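Long-range contacts in conserved hypothetical protein (PDB 1YLL), which is of unknown function but, as a HutD-family member of the cupin clan, may be linked to histidine utilisation: residues D[5-11]-D[166-172]; D[25-31]-D[42-48]; D[139-145]-D[190-196]. All coordinates share one frame; numbering follows the deposited sequence.

Contact 1: D[5-11]-D[166-172]; sequences ELRILRA and HDCLCAE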
loop_
_atom_site.group_PDB
_atom_site.type_symbol
_atom_site.label_atom_id
_atom_site.label_comp_id
_atom_site.label_asym_id
_atom_site.label_seq_id
_atom_site.Cartn_x
_atom_site.Cartn_y
_atom_site.Cartn_z
ATOM N N GLU D 5 -1.811 -17.516 9.228
ATOM C CA GLU D 5 -2.171 -16.302 8.443
ATOM C C GLU D 5 -0.926 -15.429 8.279
ATOM O O GLU D 5 0.106 -15.903 7.809
ATOM C CB GLU D 5 -3.278 -15.521 9.158
ATOM C CG GLU D 5 -4.379 -16.405 9.736
ATOM C CD GLU D 5 -5.554 -15.605 10.284
ATOM O OE1 GLU D 5 -6.323 -15.056 9.465
ATOM O OE2 GLU D 5 -5.709 -15.518 11.526
ATOM N N LEU D 6 -1.007 -14.165 8.686
ATOM C CA LEU D 6 0.140 -13.277 8.540
ATOM C C LEU D 6 0.475 -12.510 9.821
ATOM O O LEU D 6 -0.364 -11.804 10.364
ATOM C CB LEU D 6 -0.124 -12.299 7.401
ATOM C CG LEU D 6 1.072 -11.470 6.960
ATOM C CD1 LEU D 6 1.278 -10.286 7.884
ATOM C CD2 LEU D 6 2.296 -12.384 6.930
ATOM N N ARG D 7 1.712 -12.647 10.291
ATOM C CA ARG D 7 2.132 -11.969 11.511
ATOM C C ARG D 7 3.560 -11.477 11.344
ATOM O O ARG D 7 4.350 -12.072 10.608
ATOM C CB ARG D 7 2.078 -12.936 12.698
ATOM C CG ARG D 7 0.700 -13.515 13.011
ATOM C CD ARG D 7 -0.229 -12.477 13.615
ATOM N NE ARG D 7 -1.434 -13.073 14.191
ATOM C CZ ARG D 7 -2.338 -13.769 13.506
ATOM N NH1 ARG D 7 -2.186 -13.964 12.204
ATOM N NH2 ARG D 7 -3.396 -14.273 14.124
ATOM N N ILE D 8 3.883 -10.372 12.000
ATOM C CA ILE D 8 5.236 -9.864 11.944
ATOM C C ILE D 8 5.831 -10.172 13.294
ATOM O O ILE D 8 5.314 -9.732 14.339
ATOM C CB ILE D 8 5.286 -8.370 11.627
ATOM C CG1 ILE D 8 4.754 -8.137 10.201
ATOM C CG2 ILE D 8 6.723 -7.869 11.704
ATOM C CD1 ILE D 8 4.777 -6.689 9.751
ATOM N N LEU D 9 6.898 -10.972 13.279
ATOM C CA LEU D 9 7.555 -11.376 14.512
ATOM C C LEU D 9 8.582 -10.320 14.872
ATOM O O LEU D 9 9.330 -9.859 14.020
ATOM C CB LEU D 9 8.227 -12.757 14.322
ATOM C CG LEU D 9 7.216 -13.802 13.807
ATOM C CD1 LEU D 9 7.929 -15.092 13.432
ATOM C CD2 LEU D 9 6.126 -14.031 14.860
ATOM N N ARG D 10 8.590 -9.896 16.133
ATOM C CA ARG D 10 9.525 -8.873 16.542
ATOM C C ARG D 10 10.755 -9.417 17.249
ATOM O O ARG D 10 10.660 -10.199 18.183
ATOM C CB ARG D 10 8.802 -7.863 17.437
ATOM C CG ARG D 10 7.535 -7.332 16.774
ATOM C CD ARG D 10 7.854 -6.406 15.611
ATOM N NE ARG D 10 6.633 -5.995 14.911
ATOM C CZ ARG D 10 6.608 -5.247 13.812
ATOM N NH1 ARG D 10 5.445 -4.937 13.261
ATOM N NH2 ARG D 10 7.738 -4.793 13.275
ATOM N N ALA D 11 11.906 -8.942 16.816
ATOM C CA ALA D 11 13.175 -9.390 17.366
ATOM C C ALA D 11 13.242 -9.185 18.872
ATOM O O ALA D 11 13.782 -10.024 19.582
ATOM C CB ALA D 11 14.313 -8.676 16.682
ATOM N N HIS D 166 16.078 -7.015 12.238
ATOM C CA HIS D 166 15.894 -8.395 12.676
ATOM C C HIS D 166 14.475 -8.861 12.873
ATOM O O HIS D 166 14.257 -9.981 13.336
ATOM C CB HIS D 166 16.746 -8.734 13.915
ATOM C CG HIS D 166 18.217 -8.723 13.633
ATOM N ND1 HIS D 166 19.156 -9.211 14.519
ATOM C CD2 HIS D 166 18.911 -8.259 12.566
ATOM C CE1 HIS D 166 20.363 -9.044 14.010
ATOM N NE2 HIS D 166 20.244 -8.468 12.825
ATOM N N ASP D 167 13.493 -8.028 12.516
ATOM C CA ASP D 167 12.095 -8.470 12.617
ATOM C C ASP D 167 11.853 -9.418 11.426
ATOM O O ASP D 167 12.578 -9.376 10.427
ATOM C CB ASP D 167 11.112 -7.304 12.493
ATOM C CG ASP D 167 11.102 -6.397 13.728
ATOM O OD1 ASP D 167 10.450 -5.328 13.651
ATOM O OD2 ASP D 167 11.719 -6.736 14.766
ATOM N N CYS D 168 10.800 -10.218 11.512
ATOM C CA CYS D 168 10.530 -11.176 10.453
ATOM C C CYS D 168 9.044 -11.397 10.178
ATOM O O CYS D 168 8.282 -11.729 11.067
ATOM C CB CYS D 168 11.197 -12.504 10.830
ATOM S SG CYS D 168 11.155 -13.882 9.590
ATOM N N LEU D 169 8.644 -11.206 8.935
ATOM C CA LEU D 169 7.268 -11.470 8.578
ATOM C C LEU D 169 7.129 -12.979 8.478
ATOM O O LEU D 169 8.018 -13.646 7.967
ATOM C CB LEU D 169 6.944 -10.891 7.217
ATOM C CG LEU D 169 5.555 -11.345 6.751
ATOM C CD1 LEU D 169 4.576 -10.224 7.031
ATOM C CD2 LEU D 169 5.550 -11.696 5.299
ATOM N N CYS D 170 6.032 -13.530 8.989
ATOM C CA CYS D 170 5.814 -14.972 8.853
ATOM C C CYS D 170 4.422 -15.129 8.268
ATOM O O CYS D 170 3.447 -14.755 8.924
ATOM C CB CYS D 170 5.874 -15.688 10.212
ATOM S SG CYS D 170 5.579 -17.529 10.114
ATOM N N ALA D 171 4.325 -15.632 7.038
ATOM C CA ALA D 171 3.028 -15.863 6.396
ATOM C C ALA D 171 2.893 -17.351 6.070
ATOM O O ALA D 171 3.725 -17.940 5.375
ATOM C CB ALA D 171 2.892 -15.033 5.119
ATOM N N GLU D 172 1.833 -17.968 6.571
ATOM C CA GLU D 172 1.645 -19.390 6.338
ATOM C C GLU D 172 0.272 -19.648 5.755
ATOM O O GLU D 172 -0.613 -18.825 5.899
ATOM C CB GLU D 172 1.762 -20.171 7.654
ATOM C CG GLU D 172 3.151 -20.612 8.053
ATOM C CD GLU D 172 3.121 -21.411 9.349
ATOM O OE1 GLU D 172 2.772 -20.824 10.391
ATOM O OE2 GLU D 172 3.433 -22.623 9.320
#
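Strand 6-9 forms one edge of a five-stranded antiparallel sheet by pairing with strand 168-171, joining the start of the modelled chain to a strand more than 150 residues later, in a HutD protein of the bicupin kind. The short strand segments run 157° apart. Arg7 pairs with Cys170 and Leu9 with Cys168, each through two backbone hydrogen bonds; Glu172 N to Glu5 O adds a fifth. Leu6 and Ile8 share a face with Leu169 and Ala171. There Ile8 CG1 lies 3.8 Å from Leu169 CD1. On the other face Leu9 CD1 reaches Cys170 CB at 3.9 Å. Just beyond strand 6-9, Asp167, which precedes strand 168-171, receives two donors, one per oxygen. Ala11 N meets Asp167 OD2 at 3.0 Å on the anti side, somewhat out of the carboxylate plane. Arg10 NH2 forms a salt bridge with Asp167 OD1 at 2.8 Å, the oxygen lying in the guanidinium plane but the nitrogen well above the carboxylate plane; the two planes are 81° apart. The bend in Arg10 at chi2 (-71°) folds its guanidinium back, one face over Ile8 CG2. NH2 also donates to Gln162 O, and Asp167 OD1 accepts from Ala164 N. This network probably stabilises the carboxylate and fixes the arginine's rotation.

Contact 2: D[25-31]-D[42-48]; sequences STEEIAR and WRLSIAD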
loop_
_atom_site.group_PDB
_atom_site.type_symbol
_atom_site.label_atom_id
_atom_site.label_comp_id
_atom_site.label_asym_id
_atom_site.label_seq_id
_atom_site.Cartn_x
_atom_site.Cartn_y
_atom_site.Cartn_z
ATOM N N SER D 25 24.682 -18.968 21.480
ATOM C CA SER D 25 23.291 -19.048 21.896
ATOM C C SER D 25 22.427 -18.987 20.654
ATOM O O SER D 25 22.877 -18.564 19.598
ATOM C CB SER D 25 22.941 -17.885 22.826
ATOM O OG SER D 25 23.174 -16.646 22.190
ATOM N N THR D 26 21.185 -19.416 20.789
ATOM C CA THR D 26 20.307 -19.381 19.658
ATOM C C THR D 26 19.003 -18.711 19.988
ATOM O O THR D 26 18.437 -18.948 21.055
ATOM C CB THR D 26 20.008 -20.788 19.155
ATOM O OG1 THR D 26 21.233 -21.369 18.691
ATOM C CG2 THR D 26 19.023 -20.730 17.975
ATOM N N GLU D 27 18.543 -17.871 19.064
ATOM C CA GLU D 27 17.248 -17.202 19.206
ATOM C C GLU D 27 16.309 -17.760 18.118
ATOM O O GLU D 27 16.482 -17.453 16.941
ATOM C CB GLU D 27 17.385 -15.681 19.029
ATOM C CG GLU D 27 18.150 -14.985 20.157
ATOM C CD GLU D 27 18.153 -13.464 20.030
ATOM O OE1 GLU D 27 17.852 -12.938 18.935
ATOM O OE2 GLU D 27 18.481 -12.791 21.025
ATOM N N GLU D 28 15.337 -18.579 18.502
ATOM C CA GLU D 28 14.409 -19.146 17.521
ATOM C C GLU D 28 13.395 -18.129 17.107
ATOM O O GLU D 28 12.685 -17.547 17.937
ATOM C CB GLU D 28 13.697 -20.392 18.077
ATOM C CG GLU D 28 12.685 -21.003 17.070
ATOM C CD GLU D 28 12.200 -22.400 17.470
ATOM O OE1 GLU D 28 10.997 -22.675 17.314
ATOM O OE2 GLU D 28 13.014 -23.226 17.911
ATOM N N ILE D 29 13.308 -17.904 15.806
ATOM C CA ILE D 29 12.349 -16.951 15.270
ATOM C C ILE D 29 10.999 -17.619 15.077
ATOM O O ILE D 29 9.962 -17.080 15.490
ATOM C CB ILE D 29 12.853 -16.404 13.908
ATOM C CG1 ILE D 29 14.170 -15.636 14.130
ATOM C CG2 ILE D 29 11.788 -15.502 13.266
ATOM C CD1 ILE D 29 14.825 -15.188 12.841
ATOM N N ALA D 30 11.013 -18.799 14.465
ATOM C CA ALA D 30 9.776 -19.492 14.180
ATOM C C ALA D 30 10.001 -20.940 13.765
ATOM O O ALA D 30 11.102 -21.314 13.357
ATOM C CB ALA D 30 9.068 -18.748 13.039
ATOM N N ARG D 31 8.961 -21.763 13.872
ATOM C CA ARG D 31 9.018 -23.147 13.397
ATOM C C ARG D 31 7.610 -23.475 12.900
ATOM O O ARG D 31 6.658 -22.790 13.269
ATOM C CB ARG D 31 9.407 -24.132 14.497
ATOM C CG ARG D 31 8.415 -24.176 15.634
ATOM C CD ARG D 31 8.771 -25.334 16.546
ATOM N NE ARG D 31 10.118 -25.184 17.103
ATOM C CZ ARG D 31 10.812 -26.177 17.641
ATOM N NH1 ARG D 31 10.289 -27.397 17.707
ATOM N NH2 ARG D 31 12.048 -25.969 18.061
ATOM N N TRP D 42 10.443 -27.238 9.816
ATOM C CA TRP D 42 11.411 -26.207 9.456
ATOM C C TRP D 42 11.519 -25.293 10.663
ATOM O O TRP D 42 10.598 -25.193 11.494
ATOM C CB TRP D 42 11.029 -25.419 8.180
ATOM C CG TRP D 42 9.685 -24.769 8.192
ATOM C CD1 TRP D 42 8.566 -25.193 7.526
ATOM C CD2 TRP D 42 9.315 -23.565 8.866
ATOM N NE1 TRP D 42 7.531 -24.336 7.746
ATOM C CE2 TRP D 42 7.952 -23.327 8.572
ATOM C CE3 TRP D 42 10.000 -22.660 9.697
ATOM C CZ2 TRP D 42 7.244 -22.219 9.086
ATOM C CZ3 TRP D 42 9.301 -21.560 10.198
ATOM C CH2 TRP D 42 7.937 -21.351 9.897
ATOM N N ARG D 43 12.682 -24.671 10.790
ATOM C CA ARG D 43 12.949 -23.767 11.883
ATOM C C ARG D 43 13.858 -22.652 11.385
ATOM O O ARG D 43 14.823 -22.910 10.648
ATOM C CB ARG D 43 13.668 -24.506 13.005
ATOM C CG ARG D 43 14.042 -23.670 14.183
ATOM C CD ARG D 43 14.494 -24.597 15.293
ATOM N NE ARG D 43 15.199 -23.918 16.377
ATOM C CZ ARG D 43 16.504 -23.653 16.386
ATOM N NH1 ARG D 43 17.040 -23.046 17.436
ATOM N NH2 ARG D 43 17.271 -23.960 15.354
ATOM N N LEU D 44 13.545 -21.427 11.788
ATOM C CA LEU D 44 14.338 -20.258 11.398
ATOM C C LEU D 44 14.898 -19.682 12.690
ATOM O O LEU D 44 14.177 -19.566 13.697
ATOM C CB LEU D 44 13.422 -19.217 10.741
ATOM C CG LEU D 44 13.643 -18.501 9.403
ATOM C CD1 LEU D 44 13.475 -16.983 9.622
ATOM C CD2 LEU D 44 14.971 -18.868 8.743
ATOM N N SER D 45 16.157 -19.291 12.691
ATOM C CA SER D 45 16.723 -18.765 13.926
ATOM C C SER D 45 17.936 -17.883 13.661
ATOM O O SER D 45 18.476 -17.866 12.551
ATOM C CB SER D 45 17.190 -19.929 14.809
ATOM O OG SER D 45 18.179 -20.718 14.120
ATOM N N ILE D 46 18.337 -17.156 14.709
ATOM C CA ILE D 46 19.536 -16.327 14.670
ATOM C C ILE D 46 20.417 -16.916 15.764
ATOM O O ILE D 46 19.937 -17.195 16.856
ATOM C CB ILE D 46 19.267 -14.887 15.073
ATOM C CG1 ILE D 46 18.427 -14.183 14.029
ATOM C CG2 ILE D 46 20.604 -14.148 15.257
ATOM C CD1 ILE D 46 17.825 -12.931 14.669
ATOM N N ALA D 47 21.691 -17.129 15.494
ATOM C CA ALA D 47 22.544 -17.666 16.547
ATOM C C ALA D 47 23.714 -16.728 16.762
ATOM O O ALA D 47 24.083 -15.960 15.869
ATOM C CB ALA D 47 23.041 -19.065 16.192
ATOM N N ASP D 48 24.228 -16.739 17.989
ATOM C CA ASP D 48 25.405 -15.960 18.334
ATOM C C ASP D 48 26.467 -17.016 18.470
ATOM O O ASP D 48 26.249 -18.041 19.114
ATOM C CB ASP D 48 25.226 -15.227 19.656
ATOM C CG ASP D 48 24.382 -13.991 19.512
ATOM O OD1 ASP D 48 23.604 -13.940 18.541
ATOM O OD2 ASP D 48 24.483 -13.079 20.361
HETATM O O HOH W 1 20.518 -22.119 15.479
HETATM O O HOH W 2 21.783 -13.447 21.707
#
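Backbone bonds between Ser25 and Asp48, and between Glu27 and Ile46, set the antiparallel register of strands 24-31 and 42-49, whose short segments run 153° apart. The register then slips by one: Leu44 O accepts from Ile29 N at 2.8 Å and, weakly, from Ala30 N at 3.3 Å, while Leu44 N returns a bond to Ala30 O.

Among the charged groups, Glu28 is the hub. Arg31 grips Glu28 side-on, NE to OE1 at 2.7 Å and NH2 to OE2 at 2.9 Å, the latter on the syn lone pair. Arg43 NE reaches the same Glu28 OE2 at 2.8 Å from above the carboxylate plane, the Arg43 guanidinium and Glu28 carboxylate planes 87° apart. Glu28 and Arg43 both carry CG anti to the backbone N (chi1 near 180° in both), which brings their extended chains together. The shared carboxylate probably offsets the charge of both arginines.

Apolar packing lies on the other face. Ile29 CD1 touches Leu44 CD1 and Ile46 CG1, each at 3.9 Å. The Trp42 ring passes under the backbone of Arg31, whose C sits 3.6 Å above one ring face, and its CZ3 meets Ala30 CB.

The whole is a beta hairpin with a classic bulge, set in the six-stranded sheet of a cupin-type beta-barrel.

Contact 3: D[139-145]-D[190-196]; sequences ASTLLLF and VCAVELD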
loop_
_atom_site.group_PDB
_atom_site.type_symbol
_atom_site.label_atom_id
_atom_site.label_comp_id
_atom_site.label_asym_id
_atom_site.label_seq_id
_atom_site.Cartn_x
_atom_site.Cartn_y
_atom_site.Cartn_z
ATOM N N ALA D 139 4.420 -19.857 -3.300
ATOM C CA ALA D 139 4.787 -20.505 -2.040
ATOM C C ALA D 139 3.731 -20.288 -0.983
ATOM O O ALA D 139 3.216 -19.167 -0.805
ATOM C CB ALA D 139 6.134 -19.986 -1.538
ATOM N N SER D 140 3.447 -21.363 -0.260
ATOM C CA SER D 140 2.449 -21.339 0.798
ATOM C C SER D 140 2.990 -20.699 2.062
ATOM O O SER D 140 2.234 -20.150 2.853
ATOM C CB SER D 140 1.988 -22.756 1.104
ATOM O OG SER D 140 3.054 -23.540 1.579
ATOM N N THR D 141 4.304 -20.794 2.270
ATOM C CA THR D 141 4.890 -20.158 3.444
ATOM C C THR D 141 5.986 -19.180 3.052
ATOM O O THR D 141 6.846 -19.517 2.230
ATOM C CB THR D 141 5.485 -21.198 4.403
ATOM O OG1 THR D 141 4.420 -21.949 5.009
ATOM C CG2 THR D 141 6.297 -20.506 5.511
ATOM N N LEU D 142 5.910 -17.960 3.577
ATOM C CA LEU D 142 6.949 -16.964 3.343
ATOM C C LEU D 142 7.470 -16.419 4.675
ATOM O O LEU D 142 6.705 -15.981 5.523
ATOM C CB LEU D 142 6.470 -15.788 2.460
ATOM C CG LEU D 142 7.433 -14.568 2.467
ATOM C CD1 LEU D 142 8.740 -14.929 1.760
ATOM C CD2 LEU D 142 6.834 -13.358 1.777
ATOM N N LEU D 143 8.787 -16.482 4.873
ATOM C CA LEU D 143 9.393 -15.898 6.047
ATOM C C LEU D 143 10.257 -14.785 5.438
ATOM O O LEU D 143 11.099 -15.038 4.571
ATOM C CB LEU D 143 10.274 -16.924 6.776
ATOM C CG LEU D 143 9.509 -18.171 7.217
ATOM C CD1 LEU D 143 10.470 -19.269 7.661
ATOM C CD2 LEU D 143 8.567 -17.756 8.330
ATOM N N LEU D 144 10.031 -13.535 5.839
ATOM C CA LEU D 144 10.809 -12.435 5.263
ATOM C C LEU D 144 11.539 -11.743 6.414
ATOM O O LEU D 144 10.931 -11.035 7.214
ATOM C CB LEU D 144 9.863 -11.457 4.528
ATOM C CG LEU D 144 10.472 -10.381 3.641
ATOM C CD1 LEU D 144 11.267 -9.422 4.483
ATOM C CD2 LEU D 144 11.370 -10.998 2.558
ATOM N N PHE D 145 12.841 -12.002 6.519
ATOM C CA PHE D 145 13.661 -11.494 7.605
ATOM C C PHE D 145 14.354 -10.205 7.207
ATOM O O PHE D 145 14.961 -10.154 6.161
ATOM C CB PHE D 145 14.731 -12.531 7.930
ATOM C CG PHE D 145 15.720 -12.083 8.977
ATOM C CD1 PHE D 145 15.391 -12.123 10.321
ATOM C CD2 PHE D 145 16.998 -11.642 8.593
ATOM C CE1 PHE D 145 16.320 -11.737 11.293
ATOM C CE2 PHE D 145 17.945 -11.253 9.564
ATOM C CZ PHE D 145 17.613 -11.300 10.890
ATOM N N VAL D 190 17.241 -7.864 3.095
ATOM C CA VAL D 190 16.244 -8.787 3.650
ATOM C C VAL D 190 16.557 -10.179 3.135
ATOM O O VAL D 190 17.254 -10.325 2.144
ATOM C CB VAL D 190 14.773 -8.423 3.210
ATOM C CG1 VAL D 190 14.407 -7.008 3.695
ATOM C CG2 VAL D 190 14.642 -8.464 1.733
ATOM N N CYS D 191 16.069 -11.208 3.838
ATOM C CA CYS D 191 16.264 -12.569 3.366
ATOM C C CYS D 191 14.869 -13.144 3.212
ATOM O O CYS D 191 14.089 -13.214 4.185
ATOM C CB CYS D 191 17.073 -13.372 4.350
ATOM S SG CYS D 191 17.566 -14.996 3.627
ATOM N N ALA D 192 14.550 -13.509 1.981
ATOM C CA ALA D 192 13.253 -14.069 1.651
ATOM C C ALA D 192 13.403 -15.587 1.672
ATOM O O ALA D 192 14.167 -16.131 0.873
ATOM C CB ALA D 192 12.841 -13.607 0.272
ATOM N N VAL D 193 12.654 -16.238 2.556
ATOM C CA VAL D 193 12.687 -17.707 2.677
ATOM C C VAL D 193 11.285 -18.227 2.310
ATOM O O VAL D 193 10.310 -17.822 2.936
ATOM C CB VAL D 193 13.034 -18.124 4.112
ATOM C CG1 VAL D 193 12.973 -19.656 4.240
ATOM C CG2 VAL D 193 14.455 -17.679 4.435
ATOM N N GLU D 194 11.186 -19.105 1.307
ATOM C CA GLU D 194 9.877 -19.620 0.902
ATOM C C GLU D 194 9.912 -21.125 1.037
ATOM O O GLU D 194 10.909 -21.759 0.682
ATOM C CB GLU D 194 9.543 -19.156 -0.532
ATOM C CG GLU D 194 9.523 -17.613 -0.575
ATOM C CD GLU D 194 9.624 -16.991 -1.960
ATOM O OE1 GLU D 194 10.407 -15.992 -2.124
ATOM O OE2 GLU D 194 8.909 -17.474 -2.859
ATOM N N LEU D 195 8.830 -21.670 1.576
ATOM C CA LEU D 195 8.715 -23.101 1.801
ATOM C C LEU D 195 7.367 -23.591 1.272
ATOM O O LEU D 195 6.386 -22.851 1.264
ATOM C CB LEU D 195 8.786 -23.382 3.312
ATOM C CG LEU D 195 10.150 -23.080 3.966
ATOM C CD1 LEU D 195 9.979 -22.477 5.353
ATOM C CD2 LEU D 195 10.921 -24.369 4.077
ATOM N N ASP D 196 7.359 -24.832 0.805
ATOM C CA ASP D 196 6.138 -25.485 0.353
ATOM C C ASP D 196 6.188 -26.877 0.929
ATOM O O ASP D 196 7.260 -27.458 1.074
ATOM C CB ASP D 196 6.061 -25.537 -1.154
ATOM C CG ASP D 196 5.412 -24.301 -1.725
ATOM O OD1 ASP D 196 4.278 -23.992 -1.296
ATOM O OD2 ASP D 196 6.033 -23.664 -2.594
HETATM O O HOH W 3 7.062 -19.140 -4.935
HETATM O O HOH W 4 2.660 -25.743 0.272
#
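Val190 meets Leu144 across neighbouring strands 187-197 and 141-146 of the five-stranded antiparallel sheet of this cupin-clan fold, where the short strand axes approach to 4.7 Å, their directions 169° apart, close to antiparallel. The CB of Val190 lies 3.9 Å from Leu144 CD1. Cys191 exchanges two backbone hydrogen bonds with Phe145, whose ring turns away from it to stack on Phe111. Ala192 faces the same side as Leu144, and its CB touches Leu144 CD2 at 3.8 Å; Leu144 holds CG anti to the backbone N (chi1 -169°), which carries both methyls toward the second strand. Val193 forms a hydrogen-bonded pair with Leu143, and the nearly straight bond from Leu143 N to Val193 O measures 2.8 Å with an angle of 176° at the hydrogen. Glu194 lies alongside Leu142, the two side chains pointing the same way, with its CG 3.6 Å from Leu142 CD1. Its carboxylate goes to Arg123 of the third subunit in a salt bridge, and a water links OE2 to Ala139 N. Leu195 pairs with Thr141 through two backbone bonds, and its CD1 reaches Leu143 CD1 on the face that packs against Trp42 and Leu44. Asp196 closes the ladder with its side chain: OD1 accepts from Ser140 N at 2.9 Å, the donor standing well out of the carboxylate plane, and a water bridges the same OD1 to Ser140 OG.

In the fold
Contacts 1 and 3 belong to one sheet, their centres about 10 Å apart: strand 168-171 lies between 6-9 and 141-146, and Leu169 N to Leu144 O is 2.9 Å and Ala171 O to Leu142 N is 2.8 Å, probable hydrogen bonds. Contact 2 lies in the other large sheet, its centre about 13 Å from the centre of contact 1 and about 15 Å from that of contact 3, and meets both through side chains. Trp42 CZ3 packs 3.6 Å from Leu143 CD1, and Leu9 CD1 lies 3.8 Å from Ala30 CB. Contact 2 is nested in the chain loop closed by contact 1, whereas the segments of contacts 1 and 3 alternate along the sequence.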